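Local structure of glycerol kinase, putative (Plasmodium falciparum, 2W40) at residues F226-S231 / Y237-I242; P241-I246 / G453-I458; I89-I94 / L171-T176. The protein probably catalyses the ATP-dependent phosphorylation of glycerol to sn-glycerol 3-phosphate. One frame throughout, in Å; residues are numbered along the deposited sequence. Where two conformers were deposited one is given.

Interaction 1 (F226-S231 / Y237-I242); sequences FGLVKS and YLNIPI. With EDO (1,2-ethanediol), chain B.
G227, L228 and V229 run antiparallel to I240, P241 and I242 at one outer edge of the six-stranded mixed sheet in the N-terminal FGGY region. L228 and P241 form a non-hydrogen-bonded pair, CA to CA 4.5 Å, flanked by two nearly straight bonds: I242 N gives to G227 O (2.9 Å) and V229 N gives to I240 O (3.0 Å). One step on, F226 N reaches I242 O, which also lies at the edge of the F226 ring. Beyond the strand, a type II turn from Y237 to I240 brings the chain round, with N239 at positive phi, and N239 N donates to V229 O in the carbonyl plane. V229 is buried over this turn. Its CB sits 3.3 Å from Y237 O and CG1 lies alongside Y237 CB. A chi1 of 176° puts CG1 anti to the backbone N and CG2 anti to the carbonyl carbon, where CG2 meets I240 O and I242 CG1, the V229 and I242 side chains meeting at about a right angle. I79 of strand 74-83 touches both V229 and I240, while Y237 points its hydroxyl away to M60 O. On the exposed side, K230 folds back at chi2 (-67°), and its CD passes 3.6 Å from L238 CD1. L228 spreads its two methyls over N239, CD2 near the backbone O and CD1 3.5 Å from OD1. At the end of the bent lysine, K230 NZ meets that same N239 OD1 at 2.7 Å, in the amide plane and on a lone pair.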
ATOM      1  N   PHE C 226     -41.595 -12.699  18.737  1.00  8.40           N
ATOM      2  CA  PHE C 226     -40.724 -11.625  19.235  1.00  8.16           C
ATOM      3  C   PHE C 226     -41.448 -10.333  19.626  1.00 10.47           C
ATOM      4  O   PHE C 226     -40.823  -9.408  20.179  1.00  8.77           O
ATOM      5  CB  PHE C 226     -39.605 -11.345  18.244  1.00  7.72           C
ATOM      6  CG  PHE C 226     -38.635 -12.469  18.068  1.00  6.63           C
ATOM      7  CD1 PHE C 226     -37.551 -12.644  18.947  1.00  8.04           C
ATOM      8  CD2 PHE C 226     -38.814 -13.417  17.055  1.00 10.83           C
ATOM      9  CE1 PHE C 226     -36.723 -13.771  18.807  1.00 11.17           C
ATOM     10  CE2 PHE C 226     -37.952 -14.461  16.906  1.00  8.94           C
ATOM     11  CZ  PHE C 226     -36.950 -14.669  17.772  1.00  8.64           C
ATOM     12  N   GLY C 227     -42.761 -10.269  19.327  1.00 11.26           N
ATOM     13  CA  GLY C 227     -43.567  -9.149  19.660  1.00 11.64           C
ATOM     14  C   GLY C 227     -44.188  -8.483  18.510  1.00 11.39           C
ATOM     15  O   GLY C 227     -43.937  -8.751  17.376  1.00 12.32           O
ATOM     16  N   LEU C 228     -44.965  -7.511  18.886  1.00 11.72           N
ATOM     17  CA  LEU C 228     -45.706  -6.630  18.009  1.00 11.59           C
ATOM     18  C   LEU C 228     -44.971  -5.330  17.812  1.00 10.30           C
ATOM     19  O   LEU C 228     -44.501  -4.688  18.739  1.00  8.77           O
ATOM     20  CB  LEU C 228     -47.084  -6.314  18.597  1.00 11.51           C
ATOM     21  CG  LEU C 228     -48.127  -7.348  18.881  1.00 13.85           C
ATOM     22  CD1 LEU C 228     -49.352  -6.730  19.638  1.00 14.19           C
ATOM     23  CD2 LEU C 228     -48.533  -8.187  17.615  1.00 13.72           C
ATOM     24  N   VAL C 229     -44.906  -4.876  16.572  1.00  9.62           N
ATOM     25  CA  VAL C 229     -44.413  -3.529  16.292  1.00 10.48           C
ATOM     26  C   VAL C 229     -45.417  -2.521  16.907  1.00 10.01           C
ATOM     27  O   VAL C 229     -46.669  -2.563  16.613  1.00 10.58           O
ATOM     28  CB  VAL C 229     -44.236  -3.219  14.790  1.00 11.40           C
ATOM     29  CG1 VAL C 229     -43.808  -1.785  14.570  1.00 11.73           C
ATOM     30  CG2 VAL C 229     -43.181  -4.237  14.202  1.00 11.29           C
ATOM     31  N   LYS C 230     -44.835  -1.602  17.703  1.00 10.86           N
ATOM     32  CA  LYS C 230     -45.556  -0.550  18.318  1.00 11.81           C
ATOM     33  C   LYS C 230     -44.914   0.829  18.144  1.00 12.72           C
ATOM     34  O   LYS C 230     -45.548   1.852  18.564  1.00 13.69           O
ATOM     35  CB  LYS C 230     -45.756  -0.796  19.826  1.00 11.68           C
ATOM     36  CG  LYS C 230     -46.560  -2.037  20.163  1.00 12.66           C
ATOM     37  CD  LYS C 230     -48.024  -1.907  19.715  1.00 13.61           C
ATOM     38  CE  LYS C 230     -49.056  -2.780  20.513  1.00 13.95           C
ATOM     39  NZ  LYS C 230     -50.519  -2.520  20.171  1.00 14.34           N
ATOM     40  N   SER C 231     -43.692   0.896  17.596  1.00 12.53           N
ATOM     41  CA  SER C 231     -43.029   2.163  17.471  1.00 13.33           C
ATOM     42  C   SER C 231     -43.809   3.204  16.696  1.00 13.13           C
ATOM     43  O   SER C 231     -44.196   2.985  15.546  1.00 13.84           O
ATOM     44  CB  SER C 231     -41.600   2.102  16.922  1.00 11.33           C
ATOM     45  OG  SER C 231     -41.062   3.385  16.730  1.00 13.97           O
ATOM     46  N   TYR C 237     -46.979   0.030  10.356  1.00 13.19           N
ATOM     47  CA  TYR C 237     -46.581  -1.314  10.841  1.00 11.63           C
ATOM     48  C   TYR C 237     -47.144  -1.706  12.213  1.00 11.18           C
ATOM     49  O   TYR C 237     -46.816  -2.744  12.735  1.00 10.90           O
ATOM     50  CB  TYR C 237     -45.089  -1.373  10.865  1.00 10.71           C
ATOM     51  CG  TYR C 237     -44.479  -1.314   9.502  1.00  9.63           C
ATOM     52  CD1 TYR C 237     -44.099  -2.499   8.847  1.00 11.59           C
ATOM     53  CD2 TYR C 237     -44.194  -0.102   8.905  1.00 12.87           C
ATOM     54  CE1 TYR C 237     -43.484  -2.459   7.595  1.00 11.28           C
ATOM     55  CE2 TYR C 237     -43.566  -0.035   7.703  1.00 10.83           C
ATOM     56  CZ  TYR C 237     -43.211  -1.227   7.007  1.00 11.40           C
ATOM     57  OH  TYR C 237     -42.539  -1.241   5.774  1.00 11.84           O
ATOM     58  N   LEU C 238     -48.036  -0.855  12.746  1.00 11.55           N
ATOM     59  CA  LEU C 238     -48.656  -1.106  14.007  1.00 11.73           C
ATOM     60  C   LEU C 238     -49.266  -2.516  14.067  1.00  9.38           C
ATOM     61  O   LEU C 238     -50.091  -2.904  13.227  1.00 11.06           O
ATOM     62  CB  LEU C 238     -49.701  -0.075  14.350  1.00 12.95           C
ATOM     63  CG  LEU C 238     -50.383  -0.288  15.737  1.00 11.99           C
ATOM     64  CD1 LEU C 238     -49.445  -0.068  16.944  1.00 13.02           C
ATOM     65  CD2 LEU C 238     -51.689   0.636  15.735  1.00 13.29           C
ATOM     66  N   ASN C 239     -48.893  -3.287  15.110  1.00 11.15           N
ATOM     67  CA  ASN C 239     -49.365  -4.626  15.367  1.00 11.75           C
ATOM     68  C   ASN C 239     -49.004  -5.733  14.360  1.00 10.65           C
ATOM     69  O   ASN C 239     -49.545  -6.840  14.390  1.00 13.58           O
ATOM     70  CB  ASN C 239     -50.862  -4.676  15.662  1.00 11.77           C
ATOM     71  CG  ASN C 239     -51.254  -3.973  16.908  1.00 10.74           C
ATOM     72  OD1 ASN C 239     -50.463  -3.910  17.873  1.00 13.92           O
ATOM     73  ND2 ASN C 239     -52.458  -3.400  16.925  1.00 14.25           N
ATOM     74  N   ILE C 240     -48.011  -5.437  13.524  1.00 11.29           N
ATOM     75  CA  ILE C 240     -47.411  -6.436  12.667  1.00 10.77           C
ATOM     76  C   ILE C 240     -46.414  -7.200  13.534  1.00 10.03           C
ATOM     77  O   ILE C 240     -45.602  -6.560  14.217  1.00 10.35           O
ATOM     78  CB  ILE C 240     -46.693  -5.782  11.489  1.00 10.99           C
ATOM     79  CG1 ILE C 240     -47.678  -5.028  10.579  1.00 14.63           C
ATOM     80  CG2 ILE C 240     -45.974  -6.780  10.667  1.00 14.87           C
ATOM     81  CD1 ILE C 240     -48.850  -5.865  10.059  1.00 17.03           C
ATOM     82  N   PRO C 241     -46.452  -8.556  13.508  1.00  8.04           N
ATOM     83  CA  PRO C 241     -45.586  -9.354  14.408  1.00  9.44           C
ATOM     84  C   PRO C 241     -44.178  -9.605  13.818  1.00  8.71           C
ATOM     85  O   PRO C 241     -44.013  -9.735  12.612  1.00 10.83           O
ATOM     86  CB  PRO C 241     -46.321 -10.668  14.490  1.00 10.69           C
ATOM     87  CG  PRO C 241     -46.899 -10.822  13.107  1.00 11.20           C
ATOM     88  CD  PRO C 241     -47.265  -9.463  12.644  1.00  9.10           C
ATOM     89  N   ILE C 242     -43.196  -9.653  14.706  1.00  9.09           N
ATOM     90  CA  ILE C 242     -41.830  -9.976  14.393  1.00  7.82           C
ATOM     91  C   ILE C 242     -41.740 -11.461  14.772  1.00  7.73           C
ATOM     92  O   ILE C 242     -41.909 -11.847  15.956  1.00  9.14           O
ATOM     93  CB  ILE C 242     -40.814  -9.142  15.234  1.00  7.81           C
ATOM     94  CG1 ILE C 242     -40.972  -7.653  14.901  1.00  9.48           C
ATOM     95  CG2 ILE C 242     -39.383  -9.641  14.955  1.00 10.27           C
ATOM     96  CD1 ILE C 242     -40.240  -6.688  15.920  1.00  9.54           C
TER
HETATM   97  C1  EDO B1510     -44.650  -6.540  21.674  1.00 11.86           C
HETATM   98  O1  EDO B1510     -44.831  -4.915  21.560  1.00 18.25           O
HETATM   99  C2  EDO B1510     -45.484  -7.433  22.571  1.00 24.56           C
HETATM  100  O2  EDO B1510     -46.401  -8.442  22.003  1.00 28.76           O

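Interaction 2 (P241-I246 / G453-I458); sequences PITGCI and GLEVKI. With EDO (1,2-ethanediol), chain D.
T243 meets E455 and V456 through carbon contacts. T243 CB lies 3.6 Å from E455 CG, the two side chains crossing at a slant, and T243 CG2 touches V456 CG1 at 3.7 Å, this time at about a right angle. E455 CB also comes within 3.3 Å of T243 O, so the first two side-chain carbons of the glutamate rest on T243. C78 of the neighbouring strand 74-83 backs both T243 and V456. The contact joins strand 241-247, in the N-terminal FGGY region, to the C-terminal end of helix 443-455, in the C-terminal one. A Schellman motif ends that helix: I458 N bonds to G453 O at 3.0 Å and K457 N to L454 O at 3.1 Å, with K457 at positive phi. The two polar ends go different ways. With chi1 at 61°, T243 OG1 sits between its own N and carbonyl carbon and bonds to A452 O in helix 443-455. The bend of E455 at chi2 (69°) carries its carboxylate off the strand, where OE1 is hydrogen-bonded to a glycerol and takes a weak, 3.3 Å bond from 1,2-ethanediol O2, both molecules probably from the crystallisation liquor.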
ATOM      1  N   PRO C 241     -46.452  -8.556  13.508  1.00  8.04           N
ATOM      2  CA  PRO C 241     -45.586  -9.354  14.408  1.00  9.44           C
ATOM      3  C   PRO C 241     -44.178  -9.605  13.818  1.00  8.71           C
ATOM      4  O   PRO C 241     -44.013  -9.735  12.612  1.00 10.83           O
ATOM      5  CB  PRO C 241     -46.321 -10.668  14.490  1.00 10.69           C
ATOM      6  CG  PRO C 241     -46.899 -10.822  13.107  1.00 11.20           C
ATOM      7  CD  PRO C 241     -47.265  -9.463  12.644  1.00  9.10           C
ATOM      8  N   ILE C 242     -43.196  -9.653  14.706  1.00  9.09           N
ATOM      9  CA  ILE C 242     -41.830  -9.976  14.393  1.00  7.82           C
ATOM     10  C   ILE C 242     -41.740 -11.461  14.772  1.00  7.73           C
ATOM     11  O   ILE C 242     -41.909 -11.847  15.956  1.00  9.14           O
ATOM     12  CB  ILE C 242     -40.814  -9.142  15.234  1.00  7.81           C
ATOM     13  CG1 ILE C 242     -40.972  -7.653  14.901  1.00  9.48           C
ATOM     14  CG2 ILE C 242     -39.383  -9.641  14.955  1.00 10.27           C
ATOM     15  CD1 ILE C 242     -40.240  -6.688  15.920  1.00  9.54           C
ATOM     16  N   THR C 243     -41.517 -12.283  13.760  1.00  8.03           N
ATOM     17  CA  THR C 243     -41.677 -13.726  13.925  1.00  8.14           C
ATOM     18  C   THR C 243     -40.464 -14.574  13.545  1.00  8.86           C
ATOM     19  O   THR C 243     -40.471 -15.819  13.670  1.00  8.66           O
ATOM     20  CB  THR C 243     -42.897 -14.209  13.114  1.00  8.46           C
ATOM     21  OG1 THR C 243     -42.682 -13.926  11.718  1.00 11.70           O
ATOM     22  CG2 THR C 243     -44.144 -13.485  13.574  1.00 11.34           C
ATOM     23  N   GLY C 244     -39.394 -13.934  13.074  1.00  8.99           N
ATOM     24  CA  GLY C 244     -38.164 -14.638  12.883  1.00  7.99           C
ATOM     25  C   GLY C 244     -36.985 -13.766  13.157  1.00  7.22           C
ATOM     26  O   GLY C 244     -37.025 -12.592  12.920  1.00  7.88           O
ATOM     27  N   CYS C 245     -35.938 -14.361  13.721  1.00  7.21           N
ATOM     28  CA  CYS C 245     -34.714 -13.675  14.045  1.00  7.44           C
ATOM     29  C   CYS C 245     -33.555 -14.582  14.059  1.00  8.08           C
ATOM     30  O   CYS C 245     -33.612 -15.637  14.663  1.00  7.79           O
ATOM     31  CB  CYS C 245     -34.871 -13.106  15.416  1.00 10.03           C
ATOM     32  SG  CYS C 245     -33.522 -11.963  15.983  1.00 11.19           S
ATOM     33  N   ILE C 246     -32.491 -14.193  13.387  1.00  8.43           N
ATOM     34  CA  ILE C 246     -31.297 -15.052  13.206  1.00  6.78           C
ATOM     35  C   ILE C 246     -30.091 -14.155  12.849  1.00  7.42           C
ATOM     36  O   ILE C 246     -30.283 -13.132  12.174  1.00  7.80           O
ATOM     37  CB  ILE C 246     -31.578 -16.146  12.122  1.00  6.60           C
ATOM     38  CG1 ILE C 246     -30.474 -17.150  12.063  1.00  7.86           C
ATOM     39  CG2 ILE C 246     -31.867 -15.437  10.748  1.00  7.20           C
ATOM     40  CD1 ILE C 246     -30.863 -18.525  11.420  1.00  7.88           C
ATOM     41  N   GLY C 453     -41.961 -16.283   7.799  1.00 10.21           N
ATOM     42  CA  GLY C 453     -43.080 -16.943   7.164  1.00 11.57           C
ATOM     43  C   GLY C 453     -43.473 -18.262   7.719  1.00 10.45           C
ATOM     44  O   GLY C 453     -44.641 -18.595   7.843  1.00 11.16           O
ATOM     45  N   LEU C 454     -42.505 -19.084   7.996  1.00 10.36           N
ATOM     46  CA  LEU C 454     -42.760 -20.412   8.589  1.00 10.72           C
ATOM     47  C   LEU C 454     -43.454 -20.259   9.942  1.00 11.67           C
ATOM     48  O   LEU C 454     -44.410 -20.975  10.232  1.00 12.33           O
ATOM     49  CB  LEU C 454     -41.511 -21.186   8.731  1.00 11.66           C
ATOM     50  CG  LEU C 454     -40.993 -21.868   7.425  1.00 12.36           C
ATOM     51  CD1 LEU C 454     -39.566 -22.450   7.648  1.00 15.92           C
ATOM     52  CD2 LEU C 454     -41.948 -22.922   6.753  1.00 14.54           C
ATOM     53  N   GLU C 455     -43.061 -19.224  10.695  1.00 10.93           N
ATOM     54  CA  GLU C 455     -43.595 -19.019  12.051  1.00 10.98           C
ATOM     55  C   GLU C 455     -45.110 -18.670  11.979  1.00 11.09           C
ATOM     56  O   GLU C 455     -45.911 -19.092  12.880  1.00 13.60           O
ATOM     57  CB  GLU C 455     -42.807 -17.952  12.805  1.00  9.94           C
ATOM     58  CG  GLU C 455     -43.438 -17.651  14.153  1.00  9.61           C
ATOM     59  CD  GLU C 455     -43.414 -18.685  15.247  1.00 12.59           C
ATOM     60  OE1 GLU C 455     -42.776 -19.787  15.066  1.00 14.37           O
ATOM     61  OE2 GLU C 455     -43.968 -18.374  16.392  1.00 14.87           O
ATOM     62  N   VAL C 456     -45.545 -17.951  10.949  1.00 12.02           N
ATOM     63  CA  VAL C 456     -46.964 -17.627  10.794  1.00 12.21           C
ATOM     64  C   VAL C 456     -47.727 -18.507   9.753  1.00 13.42           C
ATOM     65  O   VAL C 456     -48.864 -18.171   9.359  1.00 16.90           O
ATOM     66  CB  VAL C 456     -47.189 -16.130  10.507  1.00 11.65           C
ATOM     67  CG1 VAL C 456     -46.748 -15.234  11.691  1.00 16.45           C
ATOM     68  CG2 VAL C 456     -46.504 -15.671   9.217  1.00 13.79           C
ATOM     69  N   LYS C 457     -47.106 -19.622   9.378  1.00 14.18           N
ATOM     70  CA  LYS C 457     -47.684 -20.666   8.535  1.00 15.64           C
ATOM     71  C   LYS C 457     -48.045 -20.194   7.123  1.00 13.59           C
ATOM     72  O   LYS C 457     -49.084 -20.621   6.530  1.00 13.29           O
ATOM     73  CB  LYS C 457     -48.952 -21.211   9.169  1.00 18.21           C
ATOM     74  CG  LYS C 457     -48.950 -21.472  10.698  1.00 23.03           C
ATOM     75  CD  LYS C 457     -48.009 -22.471  11.018  1.00 22.24           C
ATOM     76  CE  LYS C 457     -48.242 -23.013  12.503  1.00 25.50           C
ATOM     77  NZ  LYS C 457     -47.000 -23.717  12.902  1.00 28.26           N
ATOM     78  N   ILE C 458     -47.187 -19.345   6.537  1.00 12.67           N
ATOM     79  CA  ILE C 458     -47.348 -18.924   5.103  1.00 15.21           C
ATOM     80  C   ILE C 458     -47.269 -20.146   4.210  1.00 16.39           C
ATOM     81  O   ILE C 458     -48.030 -20.269   3.251  1.00 15.15           O
ATOM     82  CB  ILE C 458     -46.314 -17.877   4.642  1.00 11.94           C
ATOM     83  CG1 ILE C 458     -46.521 -16.614   5.455  1.00 16.39           C
ATOM     84  CG2 ILE C 458     -46.420 -17.688   3.145  1.00 12.56           C
ATOM     85  CD1 ILE C 458     -45.746 -15.352   5.064  1.00 19.29           C
TER
HETATM   86  C1  EDO D1507     -41.247 -23.451  11.372  1.00 37.14           C
HETATM   87  O1  EDO D1507     -41.385 -24.855  11.125  1.00 40.80           O
HETATM   88  C2  EDO D1507     -41.239 -23.204  12.836  1.00 33.26           C
HETATM   89  O2  EDO D1507     -42.466 -22.540  13.209  1.00 32.92           O

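Interaction 3 (I89-I94 / L171-T176); sequences IIWDRI and LIFNLT. With EDO (1,2-ethanediol), chain B.
F173 leaves its helix toward W91, CG anti to the backbone N (chi1 178°), and the phenyl ring turns one face to the indole edge as the two side chains pass in opposite directions. Its CB starts 3.9 Å from W91 CZ2, on the six-membered side of the indole. CG faces both W91 CZ2 and NE1, 3.6 Å from the nitrogen. CD1, CD2, CE1 and CE2 then ring the same nitrogen at similar range, because NE1 stands over the centre of the phenyl face. CZ, at the tip, makes the nearest approach, 3.4 Å to W91 NE1, and at the ring's edge, close to its plane, CZ lies 3.5 Å from R93 O. The pair is T-shaped (edge-to-face): the five-membered ring of W91 and the F173 ring have centroids 4.3 Å apart and planes at 64°, and the N-H aimed at the face is consistent with an N-H...pi contact. W91 meets W170, earlier in the same helix, in a second edge-to-face pair. Strand 88-92 pairs antiparallel with 162-166, which leads straight into helix 167-176, and the aromatic pair joins that helix to strand 88-92 within the N-terminal FGGY region. D92 sends its carboxylate elsewhere, to T95 and, by a salt bridge, to K156. At the far end of the helix segment, I172 O is held twice, by T176 N and by T176 OG1, the latter at 2.7 Å and from above the carbonyl plane. T176 O lies 3.1 Å from O1 of a 1,2-ethanediol.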
ATOM      1  N   ILE C  89     -24.218  -3.267  21.785  1.00  6.66           N
ATOM      2  CA  ILE C  89     -24.698  -1.940  22.323  1.00  7.24           C
ATOM      3  C   ILE C  89     -25.180  -2.253  23.766  1.00  5.98           C
ATOM      4  O   ILE C  89     -25.824  -3.258  24.042  1.00  6.66           O
ATOM      5  CB  ILE C  89     -25.830  -1.304  21.498  1.00  8.43           C
ATOM      6  CG1 ILE C  89     -25.446  -1.146  20.018  1.00  9.64           C
ATOM      7  CG2 ILE C  89     -26.265   0.093  22.049  1.00  8.35           C
ATOM      8  CD1 ILE C  89     -26.742  -1.282  19.213  1.00 11.91           C
ATOM      9  N   ILE C  90     -24.865  -1.322  24.656  1.00  5.75           N
ATOM     10  CA  ILE C  90     -25.378  -1.336  26.041  1.00  7.46           C
ATOM     11  C   ILE C  90     -26.219  -0.023  26.148  1.00  6.79           C
ATOM     12  O   ILE C  90     -25.747   1.116  25.836  1.00  7.80           O
ATOM     13  CB  ILE C  90     -24.286  -1.418  27.135  1.00  7.95           C
ATOM     14  CG1 ILE C  90     -23.391  -2.640  26.862  1.00 10.36           C
ATOM     15  CG2 ILE C  90     -24.878  -1.471  28.566  1.00  7.93           C
ATOM     16  CD1 ILE C  90     -22.228  -2.870  27.853  1.00 10.25           C
ATOM     17  N   TRP C  91     -27.474  -0.207  26.541  1.00  6.82           N
ATOM     18  CA  TRP C  91     -28.376   0.926  26.626  1.00  7.77           C
ATOM     19  C   TRP C  91     -29.178   0.940  27.933  1.00  8.30           C
ATOM     20  O   TRP C  91     -29.205  -0.008  28.660  1.00  9.07           O
ATOM     21  CB  TRP C  91     -29.364   0.996  25.462  1.00  8.38           C
ATOM     22  CG  TRP C  91     -30.316  -0.153  25.236  1.00  7.47           C
ATOM     23  CD1 TRP C  91     -31.615  -0.239  25.645  1.00  8.51           C
ATOM     24  CD2 TRP C  91     -30.088  -1.359  24.428  1.00  6.79           C
ATOM     25  NE1 TRP C  91     -32.187  -1.397  25.228  1.00  8.71           N
ATOM     26  CE2 TRP C  91     -31.301  -2.107  24.450  1.00  8.00           C
ATOM     27  CE3 TRP C  91     -28.988  -1.881  23.755  1.00  5.88           C
ATOM     28  CZ2 TRP C  91     -31.439  -3.312  23.742  1.00  7.08           C
ATOM     29  CZ3 TRP C  91     -29.130  -3.090  23.042  1.00  9.24           C
ATOM     30  CH2 TRP C  91     -30.339  -3.787  23.036  1.00  7.18           C
ATOM     31  N   ASP C  92     -29.778   2.097  28.221  1.00  9.57           N
ATOM     32  CA  ASP C  92     -30.642   2.283  29.364  1.00  9.71           C
ATOM     33  C   ASP C  92     -32.002   1.581  29.091  1.00 10.60           C
ATOM     34  O   ASP C  92     -32.654   1.881  28.086  1.00 12.04           O
ATOM     35  CB  ASP C  92     -30.916   3.768  29.635  1.00 10.69           C
ATOM     36  CG  ASP C  92     -31.870   3.957  30.796  1.00 13.01           C
ATOM     37  OD1 ASP C  92     -31.576   3.489  31.886  1.00 17.72           O
ATOM     38  OD2 ASP C  92     -32.860   4.657  30.607  1.00 18.89           O
ATOM     39  N   ARG C  93     -32.441   0.701  29.978  1.00 10.99           N
ATOM     40  CA  ARG C  93     -33.686  -0.031  29.808  0.50 10.95           C
ATOM     41  C   ARG C  93     -34.933   0.847  29.689  1.00 11.83           C
ATOM     42  O   ARG C  93     -35.793   0.676  28.825  1.00 13.80           O
ATOM     43  CB  ARG C  93     -33.818  -0.967  30.993  0.50 12.23           C
ATOM     44  CG  ARG C  93     -35.081  -1.815  31.024  0.50 10.81           C
ATOM     45  CD  ARG C  93     -34.958  -2.985  31.974  0.50 12.69           C
ATOM     46  NE  ARG C  93     -34.452  -2.617  33.293  0.50 11.90           N
ATOM     47  CZ  ARG C  93     -35.138  -1.943  34.193  0.50 13.99           C
ATOM     48  NH1 ARG C  93     -36.381  -1.521  33.931  0.50 16.50           N
ATOM     49  NH2 ARG C  93     -34.583  -1.659  35.334  0.50 13.89           N
ATOM     50  N   ILE C  94     -35.031   1.801  30.590  1.00 13.11           N
ATOM     51  CA  ILE C  94     -36.278   2.581  30.714  1.00 13.35           C
ATOM     52  C   ILE C  94     -36.421   3.593  29.596  1.00 13.49           C
ATOM     53  O   ILE C  94     -37.510   3.684  28.999  1.00 15.41           O
ATOM     54  CB  ILE C  94     -36.399   3.260  32.052  1.00 16.30           C
ATOM     55  CG1 ILE C  94     -36.569   2.235  33.145  1.00 17.45           C
ATOM     56  CG2 ILE C  94     -37.627   4.259  32.008  1.00 16.39           C
ATOM     57  CD1 ILE C  94     -37.779   1.350  33.043  1.00 25.80           C
ATOM     58  N   LEU C 171     -32.791  -3.788  17.578  1.00  8.24           N
ATOM     59  CA  LEU C 171     -33.878  -3.550  16.641  1.00  8.00           C
ATOM     60  C   LEU C 171     -35.217  -3.950  17.239  1.00  7.56           C
ATOM     61  O   LEU C 171     -36.195  -3.236  17.140  1.00  9.04           O
ATOM     62  CB  LEU C 171     -33.575  -4.284  15.325  1.00  6.87           C
ATOM     63  CG  LEU C 171     -32.794  -3.597  14.251  1.00 12.25           C
ATOM     64  CD1 LEU C 171     -31.627  -2.742  14.719  1.00 12.67           C
ATOM     65  CD2 LEU C 171     -32.503  -4.490  13.031  1.00 13.90           C
ATOM     66  N   ILE C 172     -35.293  -5.120  17.854  1.00  7.06           N
ATOM     67  CA  ILE C 172     -36.553  -5.623  18.394  1.00  6.79           C
ATOM     68  C   ILE C 172     -36.996  -4.736  19.573  1.00  6.83           C
ATOM     69  O   ILE C 172     -38.169  -4.329  19.654  1.00  7.41           O
ATOM     70  CB  ILE C 172     -36.391  -7.136  18.848  1.00  7.06           C
ATOM     71  CG1 ILE C 172     -36.152  -8.090  17.605  1.00  8.81           C
ATOM     72  CG2 ILE C 172     -37.580  -7.531  19.762  1.00  6.98           C
ATOM     73  CD1 ILE C 172     -35.731  -9.531  18.082  1.00 10.27           C
ATOM     74  N   PHE C 173     -36.045  -4.328  20.409  1.00  7.74           N
ATOM     75  CA  PHE C 173     -36.348  -3.443  21.540  1.00  7.51           C
ATOM     76  C   PHE C 173     -36.969  -2.151  21.047  1.00  7.85           C
ATOM     77  O   PHE C 173     -37.999  -1.710  21.591  1.00 10.48           O
ATOM     78  CB  PHE C 173     -35.060  -3.189  22.291  1.00  8.47           C
ATOM     79  CG  PHE C 173     -35.187  -2.272  23.434  1.00  7.70           C
ATOM     80  CD1 PHE C 173     -35.416  -2.809  24.700  1.00  8.32           C
ATOM     81  CD2 PHE C 173     -35.196  -0.884  23.219  1.00  8.40           C
ATOM     82  CE1 PHE C 173     -35.584  -1.934  25.786  1.00  8.09           C
ATOM     83  CE2 PHE C 173     -35.294   0.004  24.357  1.00  9.76           C
ATOM     84  CZ  PHE C 173     -35.478  -0.542  25.603  1.00  9.50           C
ATOM     85  N   ASN C 174     -36.409  -1.544  20.022  1.00  9.36           N
ATOM     86  CA  ASN C 174     -36.966  -0.312  19.544  1.00  8.62           C
ATOM     87  C   ASN C 174     -38.286  -0.497  18.839  1.00  9.12           C
ATOM     88  O   ASN C 174     -39.215   0.237  19.051  1.00  9.27           O
ATOM     89  CB  ASN C 174     -35.963   0.416  18.667  1.00  9.16           C
ATOM     90  CG  ASN C 174     -34.844   1.026  19.442  1.00  8.82           C
ATOM     91  OD1 ASN C 174     -33.709   0.546  19.455  1.00 15.42           O
ATOM     92  ND2 ASN C 174     -35.107   2.128  20.021  1.00 15.23           N
ATOM     93  N   LEU C 175     -38.369  -1.482  17.968  1.00  8.96           N
ATOM     94  CA  LEU C 175     -39.647  -1.713  17.193  1.00  8.80           C
ATOM     95  C   LEU C 175     -40.864  -2.028  18.067  1.00  6.98           C
ATOM     96  O   LEU C 175     -41.979  -1.572  17.802  1.00 10.18           O
ATOM     97  CB  LEU C 175     -39.486  -2.796  16.144  1.00  8.90           C
ATOM     98  CG  LEU C 175     -38.655  -2.404  14.922  1.00 10.28           C
ATOM     99  CD1 LEU C 175     -38.230  -3.688  14.182  1.00 11.29           C
ATOM    100  CD2 LEU C 175     -39.497  -1.395  14.031  1.00 10.46           C
ATOM    101  N   THR C 176     -40.607  -2.771  19.133  1.00  7.86           N
ATOM    102  CA  THR C 176     -41.607  -3.288  20.059  1.00  8.11           C
ATOM    103  C   THR C 176     -41.843  -2.385  21.273  1.00  7.43           C
ATOM    104  O   THR C 176     -42.702  -2.660  22.060  1.00  9.42           O
ATOM    105  CB  THR C 176     -41.313  -4.729  20.532  1.00  7.29           C
ATOM    106  OG1 THR C 176     -40.194  -4.710  21.426  1.00  9.65           O
ATOM    107  CG2 THR C 176     -41.163  -5.716  19.425  1.00  8.65           C
TER
HETATM  108  C1  EDO B1510     -44.650  -6.540  21.674  1.00 11.86           C
HETATM  109  O1  EDO B1510     -44.831  -4.915  21.560  1.00 18.25           O
HETATM  110  C2  EDO B1510     -45.484  -7.433  22.571  1.00 24.56           C
HETATM  111  O2  EDO B1510     -46.401  -8.442  22.003  1.00 28.76           O

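Interactions 1 and 2, with centres about 12 Å apart, share P241 and I242 on strand 241-247, and the F226 ring of interaction 1 reaches further along it, CZ to C245 CB 3.5 Å. Helix 167-176 of interaction 3 closes over both: K230 N and S231 N probably hydrogen-bond to L175 O (2.9 and 3.0 Å), and I242 CD1 packs on T176 CG2 at 3.8 Å, with C245 SG close to I172 CD1 beyond. One 1,2-ethanediol, probably from the crystallisation liquor, sits between L228 O and T176 O, touching interactions 1 and 3. All three lie away from the ADP-binding residues T270, G315, S334 and G416.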